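Local coordinates for protein Rd1NTF2_05_I64F_A80G_T94P_D101K_L106W (Synthetic construct, PDB 6W3F) that is a de novo designed NTF2-like protein with no known natural activity, made as a scaffold probably meant to present a pocket between its helices and curved sheet, at residues Glu82-His87 / Thr91-Leu96; Ala36-Lys41 / Ala50-His55; Ile17-Asp22 / Asp61-Thr66. One frame throughout, in Å; residues are numbered along the deposited sequence.

Contact 1 of 3, residues Glu82-His87 / Thr91-Leu96; sequences EVRIVH and TERVPL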
loop_
_atom_site.group_PDB
_atom_site.type_symbol
_atom_site.label_atom_id
_atom_site.label_comp_id
_atom_site.label_asym_id
_atom_site.label_seq_id
_atom_site.Cartn_x
_atom_site.Cartn_y
_atom_site.Cartn_z
ATOM N N GLU A 82 0.472 -0.680 -11.156
ATOM C CA GLU A 82 -0.815 -1.283 -11.433
ATOM C C GLU A 82 -1.077 -2.372 -10.403
ATOM O O GLU A 82 -0.264 -3.286 -10.236
ATOM C CB GLU A 82 -0.842 -1.840 -12.850
ATOM C CG GLU A 82 -2.118 -2.527 -13.184
ATOM C CD GLU A 82 -2.272 -2.661 -14.684
ATOM O OE1 GLU A 82 -2.605 -1.650 -15.351
ATOM O OE2 GLU A 82 -2.018 -3.770 -15.178
ATOM N N VAL A 83 -2.209 -2.272 -9.735
ATOM C CA VAL A 83 -2.698 -3.344 -8.891
ATOM C C VAL A 83 -3.524 -4.271 -9.764
ATOM O O VAL A 83 -4.409 -3.820 -10.494
ATOM C CB VAL A 83 -3.529 -2.798 -7.723
ATOM C CG1 VAL A 83 -4.137 -3.965 -6.920
ATOM C CG2 VAL A 83 -2.660 -1.930 -6.846
ATOM N N ARG A 84 -3.239 -5.558 -9.685
ATOM C CA ARG A 84 -4.081 -6.566 -10.312
ATOM C C ARG A 84 -4.869 -7.284 -9.229
ATOM O O ARG A 84 -4.272 -7.937 -8.370
ATOM C CB ARG A 84 -3.270 -7.576 -11.120
ATOM C CG ARG A 84 -4.136 -8.723 -11.632
ATOM C CD ARG A 84 -3.432 -9.513 -12.725
ATOM N NE ARG A 84 -2.258 -10.217 -12.214
ATOM C CZ ARG A 84 -1.462 -10.974 -12.965
ATOM N NH1 ARG A 84 -1.712 -11.114 -14.258
ATOM N NH2 ARG A 84 -0.414 -11.581 -12.424
ATOM N N ILE A 85 -6.195 -7.176 -9.294
ATOM C CA ILE A 85 -7.108 -7.841 -8.379
ATOM C C ILE A 85 -7.850 -8.938 -9.129
ATOM O O ILE A 85 -8.337 -8.715 -10.235
ATOM C CB ILE A 85 -8.134 -6.848 -7.797
ATOM C CG1 ILE A 85 -7.427 -5.725 -7.046
ATOM C CG2 ILE A 85 -9.109 -7.595 -6.909
ATOM C CD1 ILE A 85 -6.769 -6.166 -5.765
ATOM N N VAL A 86 -7.989 -10.100 -8.507
ATOM C CA VAL A 86 -8.819 -11.175 -9.047
ATOM C C VAL A 86 -9.945 -11.455 -8.061
ATOM O O VAL A 86 -9.698 -11.626 -6.860
ATOM C CB VAL A 86 -7.987 -12.442 -9.328
ATOM C CG1 VAL A 86 -8.863 -13.603 -9.745
ATOM C CG2 VAL A 86 -6.964 -12.137 -10.397
ATOM N N HIS A 87 -11.182 -11.475 -8.561
ATOM C CA HIS A 87 -12.331 -11.776 -7.727
ATOM C C HIS A 87 -13.274 -12.700 -8.479
ATOM O O HIS A 87 -13.843 -12.309 -9.502
ATOM C CB HIS A 87 -13.083 -10.510 -7.314
ATOM C CG HIS A 87 -14.344 -10.804 -6.561
ATOM N ND1 HIS A 87 -14.352 -11.086 -5.209
ATOM C CD2 HIS A 87 -15.630 -10.890 -6.972
ATOM C CE1 HIS A 87 -15.594 -11.316 -4.819
ATOM N NE2 HIS A 87 -16.389 -11.205 -5.870
ATOM N N THR A 91 -10.624 -10.490 -13.435
ATOM C CA THR A 91 -9.416 -9.737 -13.159
ATOM C C THR A 91 -9.657 -8.265 -13.440
ATOM O O THR A 91 -10.298 -7.904 -14.426
ATOM C CB THR A 91 -8.241 -10.218 -14.002
ATOM O OG1 THR A 91 -7.955 -11.576 -13.676
ATOM C CG2 THR A 91 -6.998 -9.352 -13.746
ATOM N N GLU A 92 -9.119 -7.418 -12.575
ATOM C CA GLU A 92 -9.254 -5.973 -12.694
ATOM C C GLU A 92 -7.888 -5.357 -12.432
ATOM O O GLU A 92 -7.146 -5.811 -11.562
ATOM C CB GLU A 92 -10.317 -5.465 -11.726
ATOM C CG GLU A 92 -10.539 -3.973 -11.748
ATOM C CD GLU A 92 -11.584 -3.541 -10.720
ATOM O OE1 GLU A 92 -12.393 -2.633 -11.025
ATOM O OE2 GLU A 92 -11.600 -4.124 -9.608
ATOM N N ARG A 93 -7.539 -4.364 -13.235
ATOM C CA ARG A 93 -6.257 -3.669 -13.147
ATOM C C ARG A 93 -6.549 -2.201 -12.870
ATOM O O ARG A 93 -7.281 -1.553 -13.626
ATOM C CB ARG A 93 -5.445 -3.842 -14.435
ATOM C CG ARG A 93 -5.117 -5.302 -14.753
ATOM C CD ARG A 93 -4.526 -5.482 -16.161
ATOM N NE ARG A 93 -4.514 -6.899 -16.531
ATOM C CZ ARG A 93 -3.504 -7.733 -16.292
ATOM N NH1 ARG A 93 -2.396 -7.303 -15.697
ATOM N NH2 ARG A 93 -3.604 -9.005 -16.650
ATOM N N VAL A 94 -5.985 -1.686 -11.783
ATOM C CA VAL A 94 -6.317 -0.356 -11.277
ATOM C C VAL A 94 -5.026 0.362 -10.907
ATOM O O VAL A 94 -4.183 -0.225 -10.215
ATOM C CB VAL A 94 -7.229 -0.442 -10.041
ATOM C CG1 VAL A 94 -7.558 0.958 -9.526
ATOM C CG2 VAL A 94 -8.497 -1.216 -10.345
ATOM N N PRO A 95 -4.843 1.612 -11.326
ATOM C CA PRO A 95 -3.619 2.341 -10.956
ATOM C C PRO A 95 -3.539 2.565 -9.449
ATOM O O PRO A 95 -4.548 2.777 -8.784
ATOM C CB PRO A 95 -3.744 3.668 -11.709
ATOM C CG PRO A 95 -5.200 3.788 -12.062
ATOM C CD PRO A 95 -5.743 2.402 -12.191
ATOM N N LEU A 96 -2.320 2.502 -8.922
ATOM C CA LEU A 96 -2.071 2.786 -7.506
ATOM C C LEU A 96 -0.817 3.640 -7.403
ATOM O O LEU A 96 0.181 3.352 -8.070
ATOM C CB LEU A 96 -1.914 1.488 -6.706
ATOM C CG LEU A 96 -1.413 1.637 -5.259
ATOM C CD1 LEU A 96 -2.510 2.334 -4.493
ATOM C CD2 LEU A 96 -1.075 0.314 -4.660
#

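Contact 2 of 3, residues Ala36-Lys41 / Ala50-His55; sequences ADVGDK and AKFLAH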
loop_
_atom_site.group_PDB
_atom_site.type_symbol
_atom_site.label_atom_id
_atom_site.label_comp_id
_atom_site.label_asym_id
_atom_site.label_seq_id
_atom_site.Cartn_x
_atom_site.Cartn_y
_atom_site.Cartn_z
ATOM N N ALA A 36 -5.716 8.024 2.592
ATOM C CA ALA A 36 -5.986 6.968 1.623
ATOM C C ALA A 36 -7.165 7.393 0.760
ATOM O O ALA A 36 -8.259 7.653 1.271
ATOM C CB ALA A 36 -6.277 5.630 2.309
ATOM N N ASP A 37 -6.939 7.454 -0.542
ATOM C CA ASP A 37 -7.989 7.717 -1.524
ATOM C C ASP A 37 -8.221 6.427 -2.304
ATOM O O ASP A 37 -7.351 5.993 -3.064
ATOM C CB ASP A 37 -7.596 8.872 -2.446
ATOM C CG ASP A 37 -7.377 10.169 -1.690
ATOM O OD1 ASP A 37 -8.226 10.504 -0.844
ATOM O OD2 ASP A 37 -6.350 10.842 -1.911
ATOM N N VAL A 38 -9.355 5.780 -2.055
ATOM C CA VAL A 38 -9.808 4.644 -2.852
ATOM C C VAL A 38 -10.928 5.189 -3.724
ATOM O O VAL A 38 -12.063 5.343 -3.265
ATOM C CB VAL A 38 -10.292 3.475 -1.988
ATOM C CG1 VAL A 38 -10.732 2.306 -2.872
ATOM C CG2 VAL A 38 -9.202 3.046 -1.006
ATOM N N GLY A 39 -10.627 5.465 -4.986
ATOM C CA GLY A 39 -11.643 6.047 -5.841
ATOM C C GLY A 39 -12.029 7.427 -5.363
ATOM O O GLY A 39 -11.179 8.294 -5.150
ATOM N N ASP A 40 -13.335 7.649 -5.201
ATOM C CA ASP A 40 -13.843 8.926 -4.719
ATOM C C ASP A 40 -13.788 9.054 -3.202
ATOM O O ASP A 40 -13.802 10.179 -2.684
ATOM C CB ASP A 40 -15.288 9.127 -5.182
ATOM C CG ASP A 40 -16.228 8.036 -4.680
ATOM O OD1 ASP A 40 -15.771 7.169 -3.903
ATOM O OD2 ASP A 40 -17.418 8.048 -5.068
ATOM N N LYS A 41 -13.719 7.941 -2.486
ATOM C CA LYS A 41 -13.713 7.963 -1.036
ATOM C C LYS A 41 -12.338 8.335 -0.500
ATOM O O LYS A 41 -11.306 7.909 -1.035
ATOM C CB LYS A 41 -14.139 6.603 -0.488
ATOM C CG LYS A 41 -14.201 6.561 1.012
ATOM C CD LYS A 41 -14.765 5.238 1.497
ATOM C CE LYS A 41 -15.005 5.273 2.995
ATOM N NZ LYS A 41 -15.866 6.425 3.372
ATOM N N ALA A 50 -6.438 1.806 8.002
ATOM C CA ALA A 50 -6.145 0.383 8.133
ATOM C C ALA A 50 -7.427 -0.437 8.146
ATOM O O ALA A 50 -7.568 -1.406 7.395
ATOM C CB ALA A 50 -5.345 0.127 9.411
ATOM N N LYS A 51 -8.372 -0.075 9.015
ATOM C CA LYS A 51 -9.663 -0.749 9.021
ATOM C C LYS A 51 -10.260 -0.786 7.620
ATOM O O LYS A 51 -10.673 -1.840 7.138
ATOM C CB LYS A 51 -10.617 -0.045 9.987
ATOM C CG LYS A 51 -12.001 -0.680 10.085
ATOM C CD LYS A 51 -12.933 0.194 10.909
ATOM N N PHE A 52 -10.322 0.366 6.955
ATOM C CA PHE A 52 -11.024 0.431 5.683
ATOM C C PHE A 52 -10.324 -0.428 4.645
ATOM O O PHE A 52 -10.965 -1.240 3.971
ATOM C CB PHE A 52 -11.122 1.882 5.216
ATOM C CG PHE A 52 -11.705 2.032 3.859
ATOM C CD1 PHE A 52 -13.061 1.833 3.637
ATOM C CD2 PHE A 52 -10.898 2.377 2.800
ATOM C CE1 PHE A 52 -13.593 1.969 2.370
ATOM C CE2 PHE A 52 -11.424 2.507 1.530
ATOM C CZ PHE A 52 -12.772 2.307 1.316
ATOM N N LEU A 53 -8.999 -0.291 4.528
ATOM C CA LEU A 53 -8.254 -1.094 3.565
ATOM C C LEU A 53 -8.340 -2.584 3.878
ATOM O O LEU A 53 -8.574 -3.405 2.987
ATOM C CB LEU A 53 -6.798 -0.641 3.522
ATOM C CG LEU A 53 -6.621 0.741 2.895
ATOM C CD1 LEU A 53 -5.142 1.115 2.805
ATOM C CD2 LEU A 53 -7.265 0.814 1.515
ATOM N N ALA A 54 -8.140 -2.958 5.138
ATOM C CA ALA A 54 -8.156 -4.373 5.491
ATOM C C ALA A 54 -9.470 -5.029 5.103
ATOM O O ALA A 54 -9.492 -6.185 4.666
ATOM C CB ALA A 54 -7.918 -4.545 7.001
ATOM N N HIS A 55 -10.591 -4.330 5.306
ATOM C CA HIS A 55 -11.889 -4.913 4.972
ATOM C C HIS A 55 -12.021 -5.147 3.468
ATOM O O HIS A 55 -12.377 -6.249 3.032
ATOM C CB HIS A 55 -13.004 -4.004 5.494
ATOM C CG HIS A 55 -14.390 -4.519 5.245
ATOM N ND1 HIS A 55 -15.356 -3.764 4.613
ATOM C CD2 HIS A 55 -14.977 -5.701 5.550
ATOM C CE1 HIS A 55 -16.476 -4.460 4.531
ATOM N NE2 HIS A 55 -16.273 -5.639 5.091
#

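Contact 3 of 3, residues Ile17-Asp22 / Asp61-Thr66; sequences IMREGD and DHISFT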
loop_
_atom_site.group_PDB
_atom_site.type_symbol
_atom_site.label_atom_id
_atom_site.label_comp_id
_atom_site.label_asym_id
_atom_site.label_seq_id
_atom_site.Cartn_x
_atom_site.Cartn_y
_atom_site.Cartn_z
ATOM N N ILE A 17 1.139 -8.475 4.392
ATOM C CA ILE A 17 0.293 -7.998 5.485
ATOM C C ILE A 17 -1.167 -7.967 5.041
ATOM O O ILE A 17 -2.058 -8.498 5.713
ATOM C CB ILE A 17 0.777 -6.618 5.977
ATOM C CG1 ILE A 17 2.132 -6.771 6.691
ATOM C CG2 ILE A 17 -0.269 -5.979 6.882
ATOM C CD1 ILE A 17 2.795 -5.468 7.052
ATOM N N MET A 18 -1.434 -7.382 3.872
ATOM C CA MET A 18 -2.819 -7.265 3.427
ATOM C C MET A 18 -3.435 -8.628 3.151
ATOM O O MET A 18 -4.584 -8.874 3.524
ATOM C CB MET A 18 -2.896 -6.377 2.187
ATOM C CG MET A 18 -2.701 -4.915 2.525
ATOM S SD MET A 18 -2.548 -3.895 1.077
ATOM C CE MET A 18 -2.457 -2.283 1.836
ATOM N N ARG A 19 -2.692 -9.523 2.496
ATOM C CA ARG A 19 -3.191 -10.873 2.263
ATOM C C ARG A 19 -3.536 -11.561 3.578
ATOM O O ARG A 19 -4.564 -12.238 3.683
ATOM C CB ARG A 19 -2.152 -11.687 1.493
ATOM C CG ARG A 19 -2.035 -11.280 0.030
ATOM C CD ARG A 19 -0.832 -11.922 -0.659
ATOM N NE ARG A 19 -0.672 -11.477 -2.048
ATOM C CZ ARG A 19 0.464 -11.573 -2.734
ATOM N NH1 ARG A 19 1.549 -12.100 -2.175
ATOM N NH2 ARG A 19 0.520 -11.151 -3.990
ATOM N N GLU A 20 -2.674 -11.415 4.587
ATOM C CA GLU A 20 -2.997 -11.912 5.920
ATOM C C GLU A 20 -4.245 -11.228 6.466
ATOM O O GLU A 20 -5.067 -11.864 7.136
ATOM C CB GLU A 20 -1.812 -11.700 6.861
ATOM N N GLY A 21 -4.408 -9.940 6.180
ATOM C CA GLY A 21 -5.587 -9.216 6.604
ATOM C C GLY A 21 -5.590 -8.782 8.046
ATOM O O GLY A 21 -6.655 -8.453 8.571
ATOM N N ASP A 22 -4.435 -8.778 8.710
ATOM C CA ASP A 22 -4.363 -8.347 10.101
ATOM C C ASP A 22 -4.415 -6.824 10.159
ATOM O O ASP A 22 -3.508 -6.142 9.669
ATOM C CB ASP A 22 -3.089 -8.854 10.772
ATOM C CG ASP A 22 -2.975 -8.397 12.227
ATOM O OD1 ASP A 22 -3.933 -7.777 12.745
ATOM O OD2 ASP A 22 -1.926 -8.658 12.855
ATOM N N ASP A 61 -9.517 -12.351 -4.251
ATOM C CA ASP A 61 -8.979 -13.708 -4.298
ATOM C C ASP A 61 -7.471 -13.706 -4.535
ATOM O O ASP A 61 -6.779 -14.647 -4.132
ATOM C CB ASP A 61 -9.626 -14.539 -5.422
ATOM C CG ASP A 61 -11.130 -14.571 -5.359
ATOM O OD1 ASP A 61 -11.722 -14.149 -4.337
ATOM O OD2 ASP A 61 -11.725 -15.034 -6.364
ATOM N N HIS A 62 -6.974 -12.724 -5.280
ATOM C CA HIS A 62 -5.550 -12.538 -5.511
ATOM C C HIS A 62 -5.311 -11.049 -5.639
ATOM O O HIS A 62 -6.129 -10.335 -6.231
ATOM C CB HIS A 62 -5.031 -13.222 -6.778
ATOM C CG HIS A 62 -3.654 -12.776 -7.180
ATOM N ND1 HIS A 62 -2.510 -13.324 -6.640
ATOM C CD2 HIS A 62 -3.238 -11.826 -8.051
ATOM C CE1 HIS A 62 -1.450 -12.742 -7.171
ATOM N NE2 HIS A 62 -1.863 -11.828 -8.030
ATOM N N ILE A 63 -4.196 -10.590 -5.092
ATOM C CA ILE A 63 -3.816 -9.191 -5.202
ATOM C C ILE A 63 -2.322 -9.148 -5.489
ATOM O O ILE A 63 -1.537 -9.858 -4.854
ATOM C CB ILE A 63 -4.211 -8.428 -3.922
ATOM C CG1 ILE A 63 -3.926 -6.933 -4.077
ATOM C CG2 ILE A 63 -3.503 -9.025 -2.721
ATOM C CD1 ILE A 63 -4.524 -6.102 -2.941
ATOM N N SER A 64 -1.933 -8.358 -6.471
ATOM C CA SER A 64 -0.531 -8.127 -6.769
ATOM C C SER A 64 -0.361 -6.689 -7.217
ATOM O O SER A 64 -1.339 -5.987 -7.486
ATOM C CB SER A 64 -0.017 -9.087 -7.859
ATOM O OG SER A 64 -0.855 -9.047 -8.994
ATOM N N PHE A 65 0.902 -6.247 -7.282
ATOM C CA PHE A 65 1.246 -4.895 -7.682
ATOM C C PHE A 65 2.480 -4.938 -8.565
ATOM O O PHE A 65 3.493 -5.542 -8.195
ATOM C CB PHE A 65 1.498 -4.010 -6.470
ATOM C CG PHE A 65 1.971 -2.616 -6.805
ATOM C CD1 PHE A 65 1.083 -1.647 -7.212
ATOM C CD2 PHE A 65 3.303 -2.269 -6.672
ATOM C CE1 PHE A 65 1.511 -0.355 -7.487
ATOM C CE2 PHE A 65 3.739 -0.965 -6.941
ATOM C CZ PHE A 65 2.842 -0.020 -7.346
ATOM N N THR A 66 2.369 -4.335 -9.748
ATOM C CA THR A 66 3.460 -4.250 -10.706
ATOM C C THR A 66 3.961 -2.817 -10.751
ATOM O O THR A 66 3.235 -1.915 -11.186
ATOM C CB THR A 66 3.011 -4.694 -12.089
ATOM O OG1 THR A 66 2.587 -6.056 -12.013
ATOM C CG2 THR A 66 4.139 -4.528 -13.085
HETATM O O HOH W 1 -3.197 -12.282 -3.098
#

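Contact 1 of 3, residues Glu82-His87 / Thr91-Leu96
Glu82 reaches across to Arg93 on the neighbouring strand, its extended chain crossing that of Arg93 obliquely, with the carboxylate against CB, CG and CD. OE2 of Glu82 comes to 3.2 Å from CD of Arg93 and meets the guanidinium at its edge, in plane, where the salt bridge to NH1 is 3.6 Å long. The two flat groups are turned 58° apart, so this is a single-oxygen contact rather than a paired, coplanar one. Arg84 runs beside Arg93 in the same direction; a bend at chi3 (66°) follows its CD, which lies over a face of the Arg93 guanidinium, and NH1 of Arg84 stands 3.7 Å from NH2 of Arg93. These like charges would repel somewhat, an effect that Glu82 is likely to offset. The methyl CG2 of Thr91 packs on CG of Arg84 at 3.6 Å. Glu82, Arg84, Thr91 and Arg93 occupy the more exposed face of an antiparallel beta hairpin, where long charged chains suit the surface. On the reverse face CG2 of the branched Val83 lies 3.5 Å from both CB and CD2 of Leu96, and Tyr114 of strand 106-114 touches Val83. Between the two faces runs the backbone ladder: Val83 pairs with Val94, and Ile85 with Glu92, through two hydrogen bonds each. Strand 62-73 continues the sheet beyond Glu82, Arg84 and Val86, binding their backbones from the far side.

Contact 2 of 3, residues Ala36-Lys41 / Ala50-His55
Val38 and Phe52 point at each other from opposite directions, the valine from the end of strand 34-38 and the phenylalanine from helix 46-56. The ring presents its edge: CE2 of Phe52 lies 3.4 Å from CG2 of Val38, while CB of Val38 stands in the plane of the ring. With CG anti to the backbone N (chi1 174°), Phe52 is carried away from its helix and across to the turn. Lys41 slants across the same ring, its aliphatic chain doing the touching. CD of Lys41 is 3.5 Å from CZ of Phe52, and CE is 3.6 Å from CE1. The chain is extended as far as CE and then bends, leaving NZ 5.6 Å from the centroid of the Phe52 ring, 30° off the normal; at this length any cation-pi attraction is weak. A lysine suits this exposed position because its methylenes can pack on the ring while the ammonium stays at the surface. Val38 also offers CG2 to Leu53, whose CD2 lies 3.9 Å away, so one methyl meets two successive helix residues. Replacing Phe52 by an alanine would probably open a gap beside Val38 and leave the Lys41 chain without the ring it lies against. The type II' turn from Val38 to Lys41 sets both partners on the same side, and Gly39 takes the positive phi required at its first corner. Strand 106-114 lies alongside, where Tyr114 touches Val38 and Met112 touches Leu53, while Leu26 of helix 23-28 and Met30 of the short strand 30-31 also pack on Leu53, between the helices and the curved sheet.

Contact 3 of 3, residues Ile17-Asp22 / Asp61-Thr66
The guanidinium of Arg19 meets strand 62-73 with its edge, where the carbonyl O of Ile63 lies close to its plane. NH2 of Arg19 donates to this oxygen at 2.6 Å, a short and nearly straight bond (166° at the hydrogen) that the carbonyl accepts almost end-on. NE of Arg19 adds a weak, bent bond of 3.4 Å to the same Ile63 O, so two N-H groups of one edge converge on a single acceptor. His62 CE1 and Ser64 CA approach obliquely, and the His62 ring is tied by NE2 to OG of Ser64 at 3.1 Å. Water 1 completes the link: it accepts from N of Ile63 at 2.8 Å and more weakly from NE of Arg19. The arginine thus holds the carbonyl directly and reaches the amide of the same residue weakly through the water. Its chain, extended from CG to NE, spans the distance from the helix, and its methylene CG rests 3.8 Å from CG2 of Ile63. With CG1 of Ile63 anti to the backbone N (chi1 -175°), CG2 is turned to the helix side, where the Arg19 chain passes. An arginine suits this exposed place, being long enough to cross and able to donate from several nitrogens. Asp61 and His62 both face Val86 in a classic beta bulge at the start of the strand. A single arginine thus bridges helix 6-20 to an outermost strand of the sheet, consistent with the helix-over-sheet layout of the NTF2-like fold.

In the fold
From the N terminus, helix 6-20 supplies the first half of contact 3, which closes only when the chain reaches strand 62-73. Within that long excursion, contact 2 forms and closes: the turn after strand 34-38 meets helix 46-56, which leads on into strand 62-73. Contact 1 follows afterwards, closing the tight turn of the long hairpin of strands 76-87 and 90-103, so it stands in series with both. Contacts 1 and 3 touch directly, since Glu82 and Arg84 bond to Thr66 and Ser64 across neighbouring strands and Ile85 packs on Ile63. Contact 2, its centre about 15 Å from that of contact 1, ties a helix to the other end of the sheet.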